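Local coordinates for glycoside transferase (Listeria monocytogenes, PDB 6R2M), which probably hydrolyses exopolysaccharide outside the cell as a monomeric glycoside hydrolase, at residues Leu76-Ile87 with Met125-Tyr136. Residues are numbered along the deposited sequence; the frame is centred on the assembly and turned at random.
Sequences LEKNFITEDNFI and MADKILANTKKY
The methyl end of Met125 drops into a shallow hollow lined by Leu76, the aliphatic stem of Glu77 and Ile81, its CE 3.5 Å from Ile81 CD1 and in looser touch with Leu76 CD2. Every torsion of this methionine is extended, and the straight chain carries CE from helix 120-136 across to the last turn of helix 66-79. Ile129, one helical turn on, presents two bumps: its CD1 meets Ile81 CD1, while its CG2 abuts Ile87 CD1 at 3.7 Å, each pair of side chains running roughly perpendicular. Between Ile81 and Phe86 the chain makes a type I turn from Thr82 to Asn85 with a G1 bulge at Asn85, Thr82 N bonding to Phe86 O across its base; the bulge side leans on the helix at Ile129. The loop joins the end of helix 66-79 to the chain leading to helix 100-116, which precedes helix 120-136, consistent with the helical hairpins of an (alpha/alpha)-barrel glycoside hydrolase. Helix 100-116 also touches Leu76 through Ile106 and Ile87 through Asp103. At the far end the Asn132 amide stands over the Phe86 ring, ND2 3.2 Å above its centre, with the amide and ring planes 70° apart. Asn132 CG lies anti to the backbone N (chi1 -168°), which aims the amide at the loop. No direct hydrogen bond joins the two segments; water bridges them instead. One water donates to Asp84 O and to Asn132 OD1 (2.7 Å), and a second donates to Asn85 O and Thr133 OG1 while accepting from Asn132 ND2, so both ends of the amide are engaged. The N-H not used on the second water points toward the ring face, an N-H...pi contact. Tyr136, one turn further, sets its CB and CD2 against the CE1-CZ end of Phe86, CD2 3.8 Å from CZ and the rings tilted by 59°; Tyr147 meets both rings, and Phe149 also packs on Phe86.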
loop_
_atom_site.group_PDB
_atom_site.type_symbol
_atom_site.label_atom_id
_atom_site.label_comp_id
_atom_site.label_asym_id
_atom_site.label_seq_id
_atom_site.Cartn_x
_atom_site.Cartn_y
_atom_site.Cartn_z
ATOM N N LEU A 76 -3.441 4.629 -16.583
ATOM C CA LEU A 76 -2.283 3.799 -16.281
ATOM C C LEU A 76 -1.536 3.412 -17.554
ATOM O O LEU A 76 -0.306 3.523 -17.626
ATOM C CB LEU A 76 -2.734 2.558 -15.511
ATOM C CG LEU A 76 -1.637 1.680 -14.930
ATOM C CD1 LEU A 76 -0.973 2.398 -13.756
ATOM C CD2 LEU A 76 -2.232 0.335 -14.502
ATOM N N GLU A 77 -2.272 2.976 -18.575
ATOM C CA GLU A 77 -1.635 2.516 -19.805
ATOM C C GLU A 77 -0.953 3.657 -20.531
ATOM O O GLU A 77 0.123 3.472 -21.106
ATOM C CB GLU A 77 -2.662 1.847 -20.713
ATOM C CG GLU A 77 -3.145 0.528 -20.170
ATOM C CD GLU A 77 -4.346 -0.001 -20.909
ATOM O OE1 GLU A 77 -5.086 0.816 -21.497
ATOM O OE2 GLU A 77 -4.559 -1.231 -20.888
ATOM N N LYS A 78 -1.555 4.845 -20.511
ATOM C CA LYS A 78 -1.012 5.938 -21.303
ATOM C C LYS A 78 0.091 6.708 -20.597
ATOM O O LYS A 78 0.898 7.353 -21.276
ATOM C CB LYS A 78 -2.135 6.890 -21.710
ATOM C CG LYS A 78 -3.229 6.184 -22.495
ATOM C CD LYS A 78 -3.817 7.070 -23.580
ATOM C CE LYS A 78 -5.266 6.717 -23.857
ATOM N NZ LYS A 78 -6.172 7.567 -23.052
ATOM N N ASN A 79 0.166 6.655 -19.268
ATOM C CA ASN A 79 1.096 7.507 -18.546
ATOM C C ASN A 79 2.098 6.764 -17.685
ATOM O O ASN A 79 3.123 7.356 -17.335
ATOM C CB ASN A 79 0.342 8.505 -17.648
ATOM C CG ASN A 79 -0.523 9.463 -18.442
ATOM O OD1 ASN A 79 -0.043 10.488 -18.926
ATOM N ND2 ASN A 79 -1.802 9.124 -18.606
ATOM N N PHE A 80 1.843 5.502 -17.329
ATOM C CA PHE A 80 2.699 4.806 -16.376
ATOM C C PHE A 80 3.389 3.582 -16.953
ATOM O O PHE A 80 4.544 3.311 -16.601
ATOM C CB PHE A 80 1.893 4.371 -15.145
ATOM C CG PHE A 80 1.423 5.508 -14.273
ATOM C CD1 PHE A 80 0.223 6.155 -14.532
ATOM C CD2 PHE A 80 2.172 5.915 -13.177
ATOM C CE1 PHE A 80 -0.224 7.196 -13.712
ATOM C CE2 PHE A 80 1.729 6.963 -12.357
ATOM C CZ PHE A 80 0.535 7.594 -12.630
ATOM N N ILE A 81 2.731 2.826 -17.827
ATOM C CA ILE A 81 3.272 1.549 -18.287
ATOM C C ILE A 81 4.180 1.771 -19.487
ATOM O O ILE A 81 3.768 2.362 -20.496
ATOM C CB ILE A 81 2.148 0.564 -18.628
ATOM C CG1 ILE A 81 1.303 0.319 -17.376
ATOM C CG2 ILE A 81 2.762 -0.744 -19.120
ATOM C CD1 ILE A 81 0.084 -0.531 -17.623
ATOM N N THR A 82 5.414 1.289 -19.384
ATOM C CA THR A 82 6.359 1.409 -20.487
ATOM C C THR A 82 6.085 0.361 -21.559
ATOM O O THR A 82 5.288 -0.563 -21.383
ATOM C CB THR A 82 7.792 1.260 -19.995
ATOM O OG1 THR A 82 8.029 -0.103 -19.605
ATOM C CG2 THR A 82 8.059 2.211 -18.835
ATOM N N GLU A 83 6.798 0.492 -22.678
ATOM C CA GLU A 83 6.621 -0.471 -23.755
ATOM C C GLU A 83 7.131 -1.858 -23.382
ATOM O O GLU A 83 6.698 -2.840 -23.992
ATOM C CB GLU A 83 7.303 0.031 -25.030
ATOM C CG GLU A 83 8.820 -0.009 -25.009
ATOM C CD GLU A 83 9.431 0.637 -26.243
ATOM O OE1 GLU A 83 8.789 0.607 -27.317
ATOM O OE2 GLU A 83 10.554 1.175 -26.137
ATOM N N ASP A 84 8.023 -1.977 -22.394
ATOM C CA ASP A 84 8.408 -3.287 -21.884
ATOM C C ASP A 84 7.698 -3.648 -20.577
ATOM O O ASP A 84 8.208 -4.472 -19.804
ATOM C CB ASP A 84 9.928 -3.381 -21.731
ATOM C CG ASP A 84 10.560 -2.098 -21.221
ATOM O OD1 ASP A 84 11.802 -2.088 -21.040
ATOM O OD2 ASP A 84 9.837 -1.098 -21.006
ATOM N N ASN A 85 6.533 -3.039 -20.318
ATOM C CA ASN A 85 5.580 -3.509 -19.320
ATOM C C ASN A 85 6.043 -3.249 -17.894
ATOM O O ASN A 85 5.626 -3.949 -16.970
ATOM C CB ASN A 85 5.263 -4.994 -19.502
ATOM C CG ASN A 85 4.561 -5.271 -20.805
ATOM O OD1 ASN A 85 3.437 -4.824 -21.018
ATOM N ND2 ASN A 85 5.222 -6.007 -21.691
ATOM N N PHE A 86 6.889 -2.241 -17.698
ATOM C CA PHE A 86 7.190 -1.737 -16.366
ATOM C C PHE A 86 6.205 -0.633 -16.008
ATOM O O PHE A 86 5.658 0.043 -16.886
ATOM C CB PHE A 86 8.619 -1.191 -16.283
ATOM C CG PHE A 86 9.685 -2.241 -16.443
ATOM C CD1 PHE A 86 10.131 -2.974 -15.356
ATOM C CD2 PHE A 86 10.230 -2.494 -17.692
ATOM C CE1 PHE A 86 11.123 -3.945 -15.522
ATOM C CE2 PHE A 86 11.201 -3.468 -17.868
ATOM C CZ PHE A 86 11.644 -4.191 -16.779
ATOM N N ILE A 87 5.969 -0.458 -14.713
ATOM C CA ILE A 87 5.109 0.614 -14.209
ATOM C C ILE A 87 6.021 1.650 -13.565
ATOM O O ILE A 87 6.638 1.379 -12.530
ATOM C CB ILE A 87 4.059 0.106 -13.203
ATOM C CG1 ILE A 87 3.120 -0.922 -13.837
ATOM C CG2 ILE A 87 3.224 1.289 -12.681
ATOM C CD1 ILE A 87 2.148 -1.559 -12.839
ATOM N N MET A 125 -3.630 -8.834 -18.240
ATOM C CA MET A 125 -2.775 -7.666 -18.072
ATOM C C MET A 125 -1.938 -7.784 -16.808
ATOM O O MET A 125 -0.730 -7.528 -16.829
ATOM C CB MET A 125 -3.633 -6.399 -18.040
ATOM C CG MET A 125 -2.850 -5.130 -17.831
ATOM S SD MET A 125 -3.980 -3.706 -17.895
ATOM C CE MET A 125 -2.903 -2.370 -17.424
ATOM N N ALA A 126 -2.561 -8.196 -15.702
ATOM C CA ALA A 126 -1.827 -8.337 -14.450
ATOM C C ALA A 126 -0.780 -9.443 -14.540
ATOM O O ALA A 126 0.333 -9.287 -14.013
ATOM C CB ALA A 126 -2.800 -8.595 -13.304
ATOM N N ASP A 127 -1.116 -10.558 -15.213
ATOM C CA ASP A 127 -0.150 -11.643 -15.418
ATOM C C ASP A 127 1.122 -11.107 -16.057
ATOM O O ASP A 127 2.242 -11.451 -15.645
ATOM C CB ASP A 127 -0.727 -12.738 -16.332
ATOM C CG ASP A 127 -1.760 -13.653 -15.664
ATOM O OD1 ASP A 127 -1.933 -13.652 -14.435
ATOM O OD2 ASP A 127 -2.407 -14.423 -16.427
ATOM N N LYS A 128 0.957 -10.284 -17.093
ATOM C CA LYS A 128 2.093 -9.818 -17.885
ATOM C C LYS A 128 2.950 -8.871 -17.067
ATOM O O LYS A 128 4.182 -8.993 -17.040
ATOM C CB LYS A 128 1.609 -9.123 -19.166
ATOM C CG LYS A 128 0.743 -9.956 -20.089
ATOM C CD LYS A 128 0.927 -11.437 -19.867
ATOM C CE LYS A 128 -0.184 -12.231 -20.510
ATOM N NZ LYS A 128 -1.246 -12.593 -19.617
ATOM N N ILE A 129 2.307 -7.929 -16.375
ATOM C CA ILE A 129 3.052 -6.971 -15.562
ATOM C C ILE A 129 3.765 -7.689 -14.424
ATOM O O ILE A 129 4.958 -7.479 -14.180
ATOM C CB ILE A 129 2.115 -5.871 -15.035
ATOM C CG1 ILE A 129 1.632 -4.991 -16.181
ATOM C CG2 ILE A 129 2.827 -4.996 -14.003
ATOM C CD1 ILE A 129 0.453 -4.117 -15.793
ATOM N N LEU A 130 3.041 -8.548 -13.704
ATOM C CA LEU A 130 3.603 -9.127 -12.487
ATOM C C LEU A 130 4.716 -10.117 -12.806
ATOM O O LEU A 130 5.707 -10.202 -12.070
ATOM C CB LEU A 130 2.490 -9.778 -11.660
ATOM C CG LEU A 130 2.841 -10.297 -10.267
ATOM C CD1 LEU A 130 3.484 -9.208 -9.453
ATOM C CD2 LEU A 130 1.594 -10.823 -9.590
ATOM N N ALA A 131 4.577 -10.869 -13.900
ATOM C CA ALA A 131 5.670 -11.743 -14.308
ATOM C C ALA A 131 6.919 -10.935 -14.610
ATOM O O ALA A 131 8.038 -11.323 -14.233
ATOM C CB ALA A 131 5.244 -12.580 -15.518
ATOM N N ASN A 132 6.746 -9.782 -15.252
ATOM C CA ASN A 132 7.879 -8.907 -15.529
ATOM C C ASN A 132 8.490 -8.356 -14.243
ATOM O O ASN A 132 9.717 -8.255 -14.130
ATOM C CB ASN A 132 7.416 -7.783 -16.454
ATOM C CG ASN A 132 8.550 -7.002 -17.027
ATOM O OD1 ASN A 132 9.329 -7.515 -17.824
ATOM N ND2 ASN A 132 8.648 -5.731 -16.637
ATOM N N THR A 133 7.658 -7.988 -13.262
ATOM C CA THR A 133 8.183 -7.511 -11.987
ATOM C C THR A 133 8.999 -8.588 -11.280
ATOM O O THR A 133 10.084 -8.323 -10.746
ATOM C CB THR A 133 7.032 -7.054 -11.094
ATOM O OG1 THR A 133 6.407 -5.908 -11.674
ATOM C CG2 THR A 133 7.545 -6.720 -9.695
ATOM N N LYS A 134 8.472 -9.810 -11.242
ATOM C CA LYS A 134 9.197 -10.919 -10.628
ATOM C C LYS A 134 10.525 -11.178 -11.328
ATOM O O LYS A 134 11.530 -11.500 -10.676
ATOM C CB LYS A 134 8.325 -12.170 -10.650
ATOM C CG LYS A 134 9.029 -13.448 -10.200
ATOM C CD LYS A 134 8.074 -14.630 -10.315
ATOM C CE LYS A 134 8.786 -15.966 -10.303
ATOM N NZ LYS A 134 7.787 -17.049 -10.506
ATOM N N LYS A 135 10.547 -11.038 -12.656
ATOM C CA LYS A 135 11.742 -11.373 -13.426
ATOM C C LYS A 135 12.867 -10.363 -13.200
ATOM O O LYS A 135 14.026 -10.747 -12.987
ATOM C CB LYS A 135 11.391 -11.479 -14.912
ATOM C CG LYS A 135 12.592 -11.732 -15.830
ATOM C CD LYS A 135 12.130 -11.986 -17.254
ATOM C CE LYS A 135 13.319 -12.230 -18.168
ATOM N NZ LYS A 135 12.889 -12.359 -19.582
ATOM N N TYR A 136 12.549 -9.069 -13.233
ATOM C CA TYR A 136 13.582 -8.041 -13.269
ATOM C C TYR A 136 13.840 -7.369 -11.929
ATOM O O TYR A 136 14.985 -7.000 -11.650
ATOM C CB TYR A 136 13.223 -6.971 -14.310
ATOM C CG TYR A 136 13.408 -7.476 -15.718
ATOM C CD1 TYR A 136 14.679 -7.596 -16.262
ATOM C CD2 TYR A 136 12.324 -7.885 -16.481
ATOM C CE1 TYR A 136 14.863 -8.085 -17.545
ATOM C CE2 TYR A 136 12.499 -8.377 -17.779
ATOM C CZ TYR A 136 13.774 -8.470 -18.296
ATOM O OH TYR A 136 13.959 -8.952 -19.571
HETATM O O HOH W 1 10.410 -6.297 -20.013
HETATM O O HOH W 2 6.578 -4.949 -14.465
#